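Long-range contacts in alpha-Amylase (Thermotoga maritima, PDB 2B5D), which belongs to glycosyl hydrolase family 57 and combines a barrel-like, mostly parallel sheet ringed by helices with a helical C-terminal region: residues Y74-E79 against I113-R118; Y307-A312 against W357-V361; A85-V89 against A103-R107; M44-I48 against L364-E369; H12-V16 against S462-F466. All blocks are in the same frame, centred on the assembly; numbering follows the deposited sequence.

Contact 1: residues Y74-E79 against I113-R118; sequences YERHME and ILNVFR
M78 and L114 mark the closest backbone approach of residues 74-79 to 113-118, their CA atoms 6.4 Å apart where two nearly antiparallel helical segments cross at -158°. The segments belong to helices 68-91 and 97-119, which follow one another in the chain and form a helical hairpin. At the centre, L114 lies between M78 and E75: its CG presses on M78 CB at 3.3 Å, tighter than ordinary carbon contact, while CD2 meets E75 CG. On the buried flank, Y74 has its CG anti to the backbone N (chi1 177°), which brings CD1 over the centre of one face of the F117 ring. The Y74 hydroxyl lies against I113 CG2 and is hydrogen-bonded to T35 of helix 27-47, a helix that also touches M78 and I113. Toward the outer side, R118 runs extended and joins both glutamates in a salt-bridge network, with R118 NH2 2.6 Å from E75 OE1 and R118 NH1 2.7 Å from E79 OE1. Both oxygens sit at the edge of the guanidinium, but its hydrogen bond to E75 is weak because it is strongly bent (128°); the E75 carboxylate stands nearly perpendicular to the guanidinium. L114 CD2 lies against one guanidinium face, and the second oxygen of E75, OE2, meets the F117 ring in its plane, 3.2 Å from CE1.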
# COMPACT_ATOMS: atom_id res chain seq x y z
N TYR A 74 -3.27 18.26 26.50
CA TYR A 74 -4.69 18.55 26.33
C TYR A 74 -4.99 20.03 26.55
O TYR A 74 -5.79 20.61 25.83
CB TYR A 74 -5.58 17.69 27.25
CG TYR A 74 -7.06 18.03 27.13
CD1 TYR A 74 -7.67 18.87 28.06
CD2 TYR A 74 -7.82 17.56 26.07
CE1 TYR A 74 -9.02 19.20 27.95
CE2 TYR A 74 -9.15 17.89 25.94
CZ TYR A 74 -9.75 18.70 26.88
OH TYR A 74 -11.06 19.02 26.75
N GLU A 75 -4.34 20.60 27.56
CA GLU A 75 -4.50 22.00 27.94
C GLU A 75 -4.09 22.92 26.77
O GLU A 75 -4.79 23.88 26.42
CB GLU A 75 -3.63 22.28 29.15
CG GLU A 75 -4.37 22.96 30.28
CD GLU A 75 -3.71 22.73 31.65
OE1 GLU A 75 -3.03 23.67 32.13
OE2 GLU A 75 -3.86 21.63 32.26
N ARG A 76 -2.97 22.56 26.14
CA ARG A 76 -2.43 23.25 24.97
C ARG A 76 -3.31 23.02 23.73
O ARG A 76 -3.50 23.93 22.90
CB ARG A 76 -0.96 22.84 24.79
CG ARG A 76 -0.47 22.55 23.37
CD ARG A 76 1.07 22.45 23.33
NE ARG A 76 1.63 21.93 24.58
CZ ARG A 76 2.25 20.75 24.71
NH1 ARG A 76 2.40 19.95 23.65
NH2 ARG A 76 2.72 20.37 25.91
N HIS A 77 -3.88 21.82 23.60
CA HIS A 77 -4.86 21.55 22.55
C HIS A 77 -6.13 22.38 22.75
O HIS A 77 -6.71 22.92 21.81
CB HIS A 77 -5.18 20.06 22.50
CG HIS A 77 -6.46 19.74 21.80
ND1 HIS A 77 -6.51 19.40 20.46
CD2 HIS A 77 -7.74 19.70 22.24
CE1 HIS A 77 -7.77 19.17 20.11
NE2 HIS A 77 -8.53 19.34 21.18
N MET A 78 -6.57 22.50 23.99
CA MET A 78 -7.79 23.25 24.26
C MET A 78 -7.66 24.76 23.98
O MET A 78 -8.62 25.40 23.53
CB MET A 78 -8.30 22.96 25.67
CG MET A 78 -9.05 21.63 25.75
SD MET A 78 -10.33 21.40 24.45
CE MET A 78 -11.64 22.46 25.07
N GLU A 79 -6.46 25.29 24.22
CA GLU A 79 -6.15 26.70 23.93
C GLU A 79 -6.04 26.98 22.43
O GLU A 79 -6.63 27.95 21.93
CB GLU A 79 -4.88 27.14 24.66
CG GLU A 79 -5.16 27.64 26.07
CD GLU A 79 -3.99 27.39 27.01
OE1 GLU A 79 -4.15 27.59 28.24
OE2 GLU A 79 -2.90 26.99 26.51
N ILE A 113 -15.28 24.03 29.24
CA ILE A 113 -14.65 22.71 29.30
C ILE A 113 -13.24 22.76 29.89
O ILE A 113 -12.95 22.03 30.84
CB ILE A 113 -14.72 21.99 27.93
CG1 ILE A 113 -16.12 21.39 27.76
CG2 ILE A 113 -13.64 20.91 27.77
CD1 ILE A 113 -16.52 21.24 26.34
N LEU A 114 -12.39 23.62 29.34
CA LEU A 114 -10.99 23.75 29.78
C LEU A 114 -10.92 24.22 31.23
O LEU A 114 -9.99 23.87 31.96
CB LEU A 114 -10.23 24.74 28.90
CG LEU A 114 -8.76 24.52 28.55
CD1 LEU A 114 -8.15 25.85 28.09
CD2 LEU A 114 -7.91 23.90 29.66
N ASN A 115 -11.93 25.01 31.61
CA ASN A 115 -12.12 25.49 32.97
C ASN A 115 -12.49 24.41 33.97
O ASN A 115 -12.04 24.45 35.12
CB ASN A 115 -13.22 26.52 32.99
CG ASN A 115 -12.87 27.71 33.82
OD1 ASN A 115 -12.23 28.65 33.32
ND2 ASN A 115 -13.26 27.69 35.10
N VAL A 116 -13.34 23.47 33.55
CA VAL A 116 -13.63 22.29 34.37
C VAL A 116 -12.37 21.46 34.54
O VAL A 116 -12.06 21.01 35.62
CB VAL A 116 -14.78 21.42 33.78
CG1 VAL A 116 -14.85 20.05 34.45
CG2 VAL A 116 -16.12 22.16 33.89
N PHE A 117 -11.64 21.29 33.44
CA PHE A 117 -10.39 20.55 33.45
C PHE A 117 -9.40 21.14 34.45
O PHE A 117 -8.67 20.40 35.12
CB PHE A 117 -9.79 20.56 32.05
CG PHE A 117 -8.58 19.70 31.89
CD1 PHE A 117 -7.31 20.25 31.92
CD2 PHE A 117 -8.71 18.34 31.67
CE1 PHE A 117 -6.19 19.46 31.75
CE2 PHE A 117 -7.59 17.54 31.50
CZ PHE A 117 -6.32 18.10 31.54
N ARG A 118 -9.41 22.47 34.55
CA ARG A 118 -8.57 23.21 35.48
C ARG A 118 -9.07 23.08 36.92
O ARG A 118 -8.27 22.86 37.81
CB ARG A 118 -8.42 24.68 35.07
CG ARG A 118 -7.60 24.87 33.78
CD ARG A 118 -7.22 26.33 33.57
NE ARG A 118 -6.85 26.63 32.19
CZ ARG A 118 -5.71 26.24 31.61
NH1 ARG A 118 -5.46 26.57 30.35
NH2 ARG A 118 -4.83 25.52 32.28

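Contact 2: residues Y307-A312 against W357-V361; sequences YDIDLA and WFEGV
Y307 meets F358 and E359 where a loop running into a helix faces a type I beta turn, W357 to G360; the nearest CA atoms, those of A312 and E359, are 7.6 Å apart. F358 and E359 are the two middle residues of the turn, and both direct their CB atoms at the other segment. A chi1 of -175° swings the Y307 ring away from its own backbone N and across the gap, and its hydroxyl comes up against both. The hydroxyl lies near the plane of the F358 ring, at the edge, with Y307 OH 3.6 Å from F358 CD2, while the two aromatic planes are steeply inclined to each other. The E359 chain bends at chi2 (86°) and turns its carboxylate back toward the tyrosine, leaving OE2 2.9 Å from Y307 OH. That oxygen accepts a hydrogen bond from the backbone N of R259, whose side chain makes a cation-pi contact with F358. In the fold, the turn connects short helix 352-356 to helix 360-373, and the facing segment opens the long helix 309-338. D308 is its N-cap, OD2 accepting from D310 N at 3.0 Å from above the carboxylate plane. Just inside that helix, I309 CD1 approaches the F358 edge, 4.3 Å from CE2. A312 adds its methyl group beside the glutamate, with CB 4.0 Å from E359 OE2, and M102 of helix 97-119 touches both Y307 and I309.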
# COMPACT_ATOMS: atom_id res chain seq x y z
N TYR A 307 -26.63 24.10 11.39
CA TYR A 307 -27.10 23.63 12.69
C TYR A 307 -27.79 24.74 13.47
O TYR A 307 -27.25 25.85 13.66
CB TYR A 307 -25.91 23.08 13.51
CG TYR A 307 -26.27 22.44 14.84
CD1 TYR A 307 -27.14 21.33 14.91
CD2 TYR A 307 -25.73 22.93 16.03
CE1 TYR A 307 -27.46 20.75 16.12
CE2 TYR A 307 -26.03 22.34 17.25
CZ TYR A 307 -26.90 21.25 17.28
OH TYR A 307 -27.20 20.66 18.49
N ASP A 308 -29.00 24.41 13.94
CA ASP A 308 -29.75 25.24 14.87
C ASP A 308 -29.92 24.45 16.15
O ASP A 308 -30.64 23.46 16.20
CB ASP A 308 -31.12 25.58 14.28
CG ASP A 308 -31.94 26.52 15.18
OD1 ASP A 308 -32.94 27.07 14.67
OD2 ASP A 308 -31.60 26.71 16.38
N ILE A 309 -29.23 24.90 17.20
CA ILE A 309 -29.22 24.21 18.48
C ILE A 309 -30.52 24.25 19.26
O ILE A 309 -30.64 23.57 20.27
CB ILE A 309 -28.11 24.75 19.42
CG1 ILE A 309 -27.84 23.74 20.55
CG2 ILE A 309 -28.48 26.16 19.95
CD1 ILE A 309 -26.42 23.72 21.07
N ASP A 310 -31.49 25.04 18.81
CA ASP A 310 -32.76 25.12 19.52
C ASP A 310 -33.70 24.08 19.03
O ASP A 310 -34.39 23.46 19.83
CB ASP A 310 -33.37 26.53 19.43
CG ASP A 310 -32.65 27.52 20.32
OD1 ASP A 310 -32.36 27.18 21.49
OD2 ASP A 310 -32.36 28.65 19.86
N LEU A 311 -33.73 23.88 17.72
CA LEU A 311 -34.45 22.76 17.13
C LEU A 311 -33.87 21.41 17.61
O LEU A 311 -34.59 20.45 17.86
CB LEU A 311 -34.43 22.83 15.60
CG LEU A 311 -35.01 24.00 14.81
CD1 LEU A 311 -35.55 23.43 13.50
CD2 LEU A 311 -36.09 24.82 15.55
N ALA A 312 -32.55 21.36 17.71
CA ALA A 312 -31.82 20.20 18.17
C ALA A 312 -32.31 19.82 19.57
O ALA A 312 -32.57 18.64 19.83
CB ALA A 312 -30.35 20.49 18.17
N TRP A 357 -22.85 11.37 18.68
CA TRP A 357 -24.07 12.11 18.78
C TRP A 357 -23.81 13.29 19.70
O TRP A 357 -23.72 13.12 20.92
CB TRP A 357 -25.12 11.21 19.39
CG TRP A 357 -26.52 11.73 19.44
CD1 TRP A 357 -27.09 12.67 18.62
CD2 TRP A 357 -27.55 11.30 20.32
NE1 TRP A 357 -28.40 12.86 18.95
CE2 TRP A 357 -28.71 12.03 20.00
CE3 TRP A 357 -27.60 10.36 21.37
CZ2 TRP A 357 -29.92 11.86 20.68
CZ3 TRP A 357 -28.80 10.19 22.04
CH2 TRP A 357 -29.93 10.93 21.69
N PHE A 358 -23.74 14.47 19.13
CA PHE A 358 -23.33 15.69 19.85
C PHE A 358 -24.25 16.00 21.03
O PHE A 358 -23.80 16.45 22.07
CB PHE A 358 -23.28 16.86 18.84
CG PHE A 358 -23.05 18.21 19.45
CD1 PHE A 358 -21.86 18.50 20.12
CD2 PHE A 358 -24.00 19.21 19.32
CE1 PHE A 358 -21.64 19.77 20.65
CE2 PHE A 358 -23.80 20.48 19.86
CZ PHE A 358 -22.62 20.76 20.51
N GLU A 359 -25.53 15.72 20.84
CA GLU A 359 -26.59 16.08 21.78
C GLU A 359 -26.85 14.97 22.79
O GLU A 359 -27.75 15.09 23.62
CB GLU A 359 -27.88 16.38 20.99
CG GLU A 359 -27.77 17.53 19.97
CD GLU A 359 -27.23 17.12 18.59
OE1 GLU A 359 -26.65 16.02 18.48
OE2 GLU A 359 -27.40 17.88 17.62
N GLY A 360 -26.09 13.88 22.70
CA GLY A 360 -26.25 12.71 23.56
C GLY A 360 -26.26 12.97 25.06
O GLY A 360 -27.04 12.36 25.78
N VAL A 361 -25.40 13.84 25.57
CA VAL A 361 -25.41 13.99 27.02
C VAL A 361 -26.64 14.80 27.47
O VAL A 361 -27.19 14.54 28.55
CB VAL A 361 -24.05 14.48 27.65
CG1 VAL A 361 -22.84 13.76 26.99
CG2 VAL A 361 -23.91 15.96 27.53

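Contact 3: residues A85-V89 against A103-R107; sequences ANKEV and AKFYR
V89 lies against the end of R107, its CG2 methyl 3.3 Å from NH2 and its CG1 methyl 3.6 Å from NE, so that both branches of the valine touch the guanidinium group. CG1 occupies the place between the backbone N and the carbonyl carbon (chi1 55°), with CG2 anti to the N, and this spreads the two methyls across the arginine. R107 bends at chi2 and chi3, folding along the neighbouring helix instead of extending outward. CG2 of V89 is also met by the aliphatic part of K104, 3.6 Å from CD, the lysine lying across the valine. Between the segments small residues let the backbones come near: helices 68-91 and 97-119 form an antiparallel hairpin, and here, close to its turn, the segment axes are 8.6 Å apart and cross at -156°. A85 faces R107 and A103 faces V89, each pair with CA atoms 5.1 Å apart. A85 CB rests on R107 CA, while A103 CB nestles against V89 CA at 4.0 Å. N86 reaches the same arginine, but N86 ND2 lies 2.9 Å from R107 NE; two donors in such proximity make the modelled orientation of the amide doubtful. On the buried side, E88 turns its carboxylate to R269 and Y291, and the hydroxyl of Y106 bonds to K290 O and R259.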
# COMPACT_ATOMS: atom_id res chain seq x y z
N ALA A 85 -11.62 29.18 17.97
CA ALA A 85 -13.01 29.55 18.24
C ALA A 85 -13.19 31.04 18.02
O ALA A 85 -14.14 31.47 17.37
CB ALA A 85 -13.42 29.14 19.65
N ASN A 86 -12.26 31.83 18.57
CA ASN A 86 -12.22 33.28 18.39
C ASN A 86 -12.05 33.79 16.95
O ASN A 86 -12.80 34.67 16.49
CB ASN A 86 -11.19 33.90 19.32
CG ASN A 86 -11.78 34.31 20.65
OD1 ASN A 86 -11.21 34.04 21.71
ND2 ASN A 86 -12.95 34.97 20.59
N LYS A 87 -11.07 33.22 16.24
CA LYS A 87 -10.90 33.45 14.81
C LYS A 87 -12.21 33.22 14.08
O LYS A 87 -12.49 33.86 13.06
CB LYS A 87 -9.87 32.48 14.24
CG LYS A 87 -8.48 33.02 13.95
CD LYS A 87 -7.80 32.07 12.95
CE LYS A 87 -6.42 32.54 12.48
NZ LYS A 87 -5.28 31.96 13.26
N GLU A 88 -13.01 32.30 14.62
CA GLU A 88 -14.22 31.86 13.95
C GLU A 88 -15.40 32.76 14.25
O GLU A 88 -16.23 32.98 13.36
CB GLU A 88 -14.52 30.39 14.28
CG GLU A 88 -13.84 29.39 13.33
CD GLU A 88 -14.44 29.37 11.91
OE1 GLU A 88 -15.68 29.46 11.78
OE2 GLU A 88 -13.68 29.26 10.92
N VAL A 89 -15.46 33.30 15.47
CA VAL A 89 -16.52 34.25 15.81
C VAL A 89 -16.47 35.56 14.98
O VAL A 89 -17.52 36.13 14.67
CB VAL A 89 -16.66 34.52 17.35
CG1 VAL A 89 -15.37 34.97 17.95
CG2 VAL A 89 -17.74 35.57 17.62
N ALA A 103 -20.66 29.66 16.37
CA ALA A 103 -19.25 29.98 16.62
C ALA A 103 -19.07 30.58 18.00
O ALA A 103 -18.04 30.41 18.63
CB ALA A 103 -18.71 30.91 15.56
N LYS A 104 -20.10 31.28 18.48
CA LYS A 104 -20.05 31.91 19.80
C LYS A 104 -20.42 30.89 20.89
O LYS A 104 -19.88 30.95 22.01
CB LYS A 104 -20.96 33.14 19.84
CG LYS A 104 -20.99 33.86 18.50
CD LYS A 104 -21.22 35.36 18.59
CE LYS A 104 -22.55 35.70 19.23
NZ LYS A 104 -22.22 36.11 20.61
N PHE A 105 -21.33 29.97 20.54
CA PHE A 105 -21.62 28.84 21.41
C PHE A 105 -20.33 28.06 21.65
O PHE A 105 -19.99 27.77 22.80
CB PHE A 105 -22.70 27.92 20.83
CG PHE A 105 -22.83 26.60 21.58
CD1 PHE A 105 -21.96 25.53 21.30
CD2 PHE A 105 -23.78 26.44 22.58
CE1 PHE A 105 -22.06 24.33 22.00
CE2 PHE A 105 -23.88 25.23 23.28
CZ PHE A 105 -23.02 24.17 22.98
N TYR A 106 -19.61 27.77 20.56
CA TYR A 106 -18.35 27.02 20.58
C TYR A 106 -17.25 27.65 21.41
O TYR A 106 -16.53 26.94 22.12
CB TYR A 106 -17.84 26.77 19.16
CG TYR A 106 -18.52 25.62 18.48
CD1 TYR A 106 -19.00 25.74 17.18
CD2 TYR A 106 -18.69 24.40 19.14
CE1 TYR A 106 -19.63 24.67 16.54
CE2 TYR A 106 -19.32 23.34 18.51
CZ TYR A 106 -19.78 23.47 17.21
OH TYR A 106 -20.39 22.40 16.60
N ARG A 107 -17.12 28.98 21.33
CA ARG A 107 -16.19 29.74 22.17
C ARG A 107 -16.51 29.61 23.66
O ARG A 107 -15.62 29.28 24.46
CB ARG A 107 -16.10 31.21 21.72
CG ARG A 107 -15.79 32.20 22.85
CD ARG A 107 -14.98 33.44 22.42
NE ARG A 107 -15.68 34.36 21.51
CZ ARG A 107 -16.81 35.02 21.80
NH1 ARG A 107 -17.42 34.86 22.97
NH2 ARG A 107 -17.35 35.83 20.89

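Contact 4: residues M44-I48 against L364-E369; sequences MFDEI and LKRFFE
M44 and I48 make the tight half of this contact, pressed from the last turn of helix 27-47 against helix 360-373. M44 CG meets K365 CB at 3.5 Å, a close carbon pair, as the two side chains run antiparallel alongside each other. Bends at chi2 and chi3 of M44 then carry its methyl inward, CE lying 3.7 Å from L364 CB and beside the F368 ring. I48, the first residue to leave the helix, sends CD1 to the plane of the same ring at its edge, 3.4 Å from F368 CB, and lies alongside E369 CG. Inward of this patch, F368 touches I7 and L53 on the central sheet.

The outer side is looser. The extended chain of K365 ends with NZ 3.4 Å from E47 CG, yet K365 NZ is 4.6 Å from E47 OE1, too far for a salt bridge. A water fills in: it donates to E47 O and, weakly, to E47 OE1, and weakly accepts from K365 NZ. E369 turns its OE1 to R366, which also pairs with E317 of helix 309-338. The attachment of the two helices therefore rests on apolar contact, with the charges at its margin probably adding only a water-mediated, modest attraction.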
# COMPACT_ATOMS: atom_id res chain seq x y z
N MET A 44 -22.82 17.64 33.34
CA MET A 44 -24.15 17.12 33.55
C MET A 44 -24.40 16.56 34.96
O MET A 44 -25.51 16.69 35.47
CB MET A 44 -24.43 16.08 32.47
CG MET A 44 -25.89 15.65 32.34
SD MET A 44 -26.31 14.17 33.30
CE MET A 44 -25.99 12.84 32.15
N PHE A 45 -23.41 15.94 35.60
CA PHE A 45 -23.60 15.39 36.96
C PHE A 45 -23.72 16.52 37.94
O PHE A 45 -24.47 16.44 38.90
CB PHE A 45 -22.43 14.50 37.42
CG PHE A 45 -22.20 13.27 36.58
CD1 PHE A 45 -21.02 12.57 36.69
CD2 PHE A 45 -23.15 12.82 35.66
CE1 PHE A 45 -20.79 11.45 35.92
CE2 PHE A 45 -22.91 11.71 34.89
CZ PHE A 45 -21.73 11.03 35.02
N ASP A 46 -22.94 17.56 37.70
CA ASP A 46 -22.96 18.76 38.50
C ASP A 46 -24.30 19.49 38.38
O ASP A 46 -24.90 19.85 39.41
CB ASP A 46 -21.81 19.66 38.07
CG ASP A 46 -21.62 20.86 38.99
OD1 ASP A 46 -21.83 21.99 38.50
OD2 ASP A 46 -21.25 20.67 40.18
N GLU A 47 -24.79 19.66 37.15
CA GLU A 47 -26.00 20.45 36.89
C GLU A 47 -27.31 19.75 37.30
O GLU A 47 -28.20 20.39 37.89
CB GLU A 47 -26.03 20.89 35.42
CG GLU A 47 -27.27 21.70 35.01
CD GLU A 47 -27.18 23.21 35.35
OE1 GLU A 47 -28.23 23.84 35.65
OE2 GLU A 47 -26.05 23.77 35.30
N ILE A 48 -27.44 18.46 36.98
CA ILE A 48 -28.66 17.71 37.33
C ILE A 48 -28.86 17.66 38.86
O ILE A 48 -27.88 17.75 39.62
CB ILE A 48 -28.67 16.27 36.70
CG1 ILE A 48 -30.12 15.81 36.48
CG2 ILE A 48 -27.87 15.28 37.55
CD1 ILE A 48 -30.29 14.49 35.76
N LEU A 364 -29.21 12.31 27.73
CA LEU A 364 -29.02 11.62 28.97
C LEU A 364 -29.57 12.38 30.17
O LEU A 364 -30.15 11.78 31.09
CB LEU A 364 -27.55 11.25 29.19
CG LEU A 364 -27.38 9.73 29.15
CD1 LEU A 364 -28.10 9.13 30.34
CD2 LEU A 364 -27.92 9.06 27.86
N LYS A 365 -29.39 13.70 30.13
CA LYS A 365 -29.78 14.54 31.26
C LYS A 365 -31.30 14.66 31.32
O LYS A 365 -31.90 14.61 32.38
CB LYS A 365 -29.14 15.92 31.16
CG LYS A 365 -29.38 16.80 32.39
CD LYS A 365 -29.40 18.25 31.96
CE LYS A 365 -29.35 19.17 33.16
NZ LYS A 365 -29.44 20.56 32.68
N ARG A 366 -31.92 14.81 30.16
CA ARG A 366 -33.35 14.95 30.10
C ARG A 366 -34.02 13.65 30.45
O ARG A 366 -35.06 13.67 31.10
CB ARG A 366 -33.81 15.52 28.75
CG ARG A 366 -33.55 17.04 28.65
CD ARG A 366 -34.16 17.86 29.85
NE ARG A 366 -35.63 17.81 29.80
CZ ARG A 366 -36.42 17.54 30.83
NH1 ARG A 366 -37.73 17.51 30.65
NH2 ARG A 366 -35.91 17.33 32.04
N PHE A 367 -33.43 12.54 30.02
CA PHE A 367 -34.00 11.22 30.32
C PHE A 367 -33.91 10.94 31.81
O PHE A 367 -34.84 10.40 32.37
CB PHE A 367 -33.32 10.12 29.52
CG PHE A 367 -33.85 8.75 29.80
CD1 PHE A 367 -35.06 8.34 29.27
CD2 PHE A 367 -33.10 7.85 30.57
CE1 PHE A 367 -35.56 7.04 29.51
CE2 PHE A 367 -33.58 6.55 30.82
CZ PHE A 367 -34.82 6.14 30.30
N PHE A 368 -32.81 11.33 32.45
CA PHE A 368 -32.69 11.14 33.89
C PHE A 368 -33.76 11.94 34.62
O PHE A 368 -34.44 11.40 35.50
CB PHE A 368 -31.30 11.49 34.41
CG PHE A 368 -30.24 10.48 34.06
CD1 PHE A 368 -30.58 9.23 33.53
CD2 PHE A 368 -28.90 10.76 34.31
CE1 PHE A 368 -29.61 8.30 33.23
CE2 PHE A 368 -27.91 9.82 34.03
CZ PHE A 368 -28.26 8.60 33.49
N GLU A 369 -33.91 13.21 34.25
CA GLU A 369 -34.87 14.09 34.92
C GLU A 369 -36.30 13.58 34.77
O GLU A 369 -37.09 13.65 35.70
CB GLU A 369 -34.72 15.55 34.46
CG GLU A 369 -33.39 16.17 34.87
CD GLU A 369 -33.13 17.56 34.27
OE1 GLU A 369 -33.67 17.91 33.17
OE2 GLU A 369 -32.38 18.32 34.94
O HOH W 1 -30.48 21.35 35.85

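Contact 5: residues H12-V16 against S462-F466; sequences HLPYV and SDWAF
H12, its imidazole swung away from the backbone N (chi1 177°), and D463, whose CG stands beside the N and anti to the carbonyl carbon (chi1 -48°), approach head-on, the carboxylate reaching the ring edge. They join the loop after strand 3-11, the first strand of the barrel-like family 57 sheet, to a loop between helices 443-458 and 473-496 of the C-terminal helical region. The carboxylate lies near the imidazole plane, turned 28° from it, and faces the ring carbon: H12 CE1 is 3.0 Å from D463 OD2 and equally far from OD1. A water ties the pair together, 3.1 Å from H12 NE2 and donating to D463 OD2 at 2.7 Å. H12 also stacks on H146, whose backbone is hydrogen-bonded to S462, so the histidine and the turn carrying D463 share a neighbour. Farther along, P14 touches both the aspartate and the indole, its CD 3.8 Å from D463 OD1. W464 reaches past it to V16 and also touches R480 and T481 of helix 473-496. P14 CB comes obliquely onto the six-membered ring, 3.4 Å from W464 CH2, and Y15 O lies in the indole plane at its edge, 3.9 Å from W464 CZ2.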
# COMPACT_ATOMS: atom_id res chain seq x y z
N HIS A 12 -13.99 3.59 27.33
CA HIS A 12 -12.72 2.96 27.03
C HIS A 12 -12.01 3.63 25.86
O HIS A 12 -12.66 4.00 24.88
CB HIS A 12 -12.96 1.50 26.66
CG HIS A 12 -11.70 0.79 26.27
ND1 HIS A 12 -11.49 0.29 25.00
CD2 HIS A 12 -10.57 0.54 26.97
CE1 HIS A 12 -10.30 -0.28 24.95
NE2 HIS A 12 -9.72 -0.15 26.13
N LEU A 13 -10.70 3.79 25.97
CA LEU A 13 -9.82 4.01 24.83
C LEU A 13 -8.58 3.16 24.99
O LEU A 13 -8.14 2.93 26.14
CB LEU A 13 -9.46 5.49 24.66
CG LEU A 13 -10.64 6.39 24.20
CD1 LEU A 13 -10.37 7.88 24.37
CD2 LEU A 13 -11.00 6.03 22.75
N PRO A 14 -8.04 2.64 23.86
CA PRO A 14 -6.76 1.92 23.88
C PRO A 14 -5.62 2.81 24.45
O PRO A 14 -5.71 4.06 24.45
CB PRO A 14 -6.50 1.58 22.42
CG PRO A 14 -7.55 2.44 21.58
CD PRO A 14 -8.64 2.76 22.51
N TYR A 15 -4.60 2.18 25.03
CA TYR A 15 -3.45 2.96 25.51
C TYR A 15 -2.66 3.35 24.26
O TYR A 15 -2.14 2.50 23.54
CB TYR A 15 -2.57 2.13 26.46
CG TYR A 15 -1.42 2.87 27.09
CD1 TYR A 15 -0.12 2.67 26.63
CD2 TYR A 15 -1.62 3.77 28.14
CE1 TYR A 15 0.94 3.34 27.19
CE2 TYR A 15 -0.53 4.45 28.72
CZ TYR A 15 0.73 4.23 28.21
OH TYR A 15 1.82 4.86 28.74
N VAL A 16 -2.63 4.65 24.01
CA VAL A 16 -1.91 5.24 22.90
C VAL A 16 -1.07 6.32 23.53
O VAL A 16 -1.57 7.39 23.94
CB VAL A 16 -2.86 5.83 21.85
CG1 VAL A 16 -2.09 6.81 20.95
CG2 VAL A 16 -3.51 4.70 21.02
N SER A 462 -8.00 -5.71 22.53
CA SER A 462 -9.00 -6.21 21.57
C SER A 462 -9.18 -5.20 20.42
O SER A 462 -9.38 -5.57 19.25
CB SER A 462 -10.35 -6.47 22.24
OG SER A 462 -10.82 -5.22 22.73
N ASP A 463 -9.15 -3.94 20.81
CA ASP A 463 -8.92 -2.79 19.93
C ASP A 463 -8.03 -3.04 18.71
O ASP A 463 -8.40 -2.60 17.61
CB ASP A 463 -8.31 -1.64 20.76
CG ASP A 463 -9.08 -1.41 22.04
OD1 ASP A 463 -10.12 -0.74 21.99
OD2 ASP A 463 -8.64 -1.91 23.10
N TRP A 464 -6.87 -3.70 18.89
CA TRP A 464 -5.99 -4.02 17.74
C TRP A 464 -6.38 -5.27 16.95
O TRP A 464 -5.60 -5.70 16.09
CB TRP A 464 -4.52 -4.22 18.13
CG TRP A 464 -3.91 -3.38 19.20
CD1 TRP A 464 -3.04 -3.81 20.18
CD2 TRP A 464 -4.08 -1.96 19.40
NE1 TRP A 464 -2.68 -2.75 20.99
CE2 TRP A 464 -3.30 -1.61 20.53
CE3 TRP A 464 -4.81 -0.96 18.72
CZ2 TRP A 464 -3.22 -0.29 21.01
CZ3 TRP A 464 -4.74 0.34 19.20
CH2 TRP A 464 -3.94 0.67 20.33
N ALA A 465 -7.56 -5.85 17.21
CA ALA A 465 -7.86 -7.21 16.72
C ALA A 465 -9.16 -7.33 15.93
O ALA A 465 -9.20 -7.92 14.84
CB ALA A 465 -7.83 -8.23 17.90
N PHE A 466 -10.23 -6.79 16.51
CA PHE A 466 -11.54 -6.68 15.88
C PHE A 466 -12.10 -5.46 16.57
O PHE A 466 -12.98 -5.57 17.44
O HOH W 2 -7.09 -1.62 25.35

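From the N terminus, the chain leaves strand 3-11 through residues 12-16, which open contact 5, the widest closure; its partner comes only at 462-466, in the C-terminal helical region. Within that span, helix 27-47 opens contact 4, closed by helix 360-373. Contact 4 in turn encloses three others. Contact 1 spans the hairpin of helices 68-91 and 97-119, and contact 3 sits inside it nearer the turn, their centres about 16 Å apart. Contact 2 follows in series, binding the start of helix 309-338 to the turn before helix 360-373. No two loops cross. Contacts 2 and 3 touch through F105, which packs on I309 and F358, and contact 2 meets contact 4 at V361 and M44.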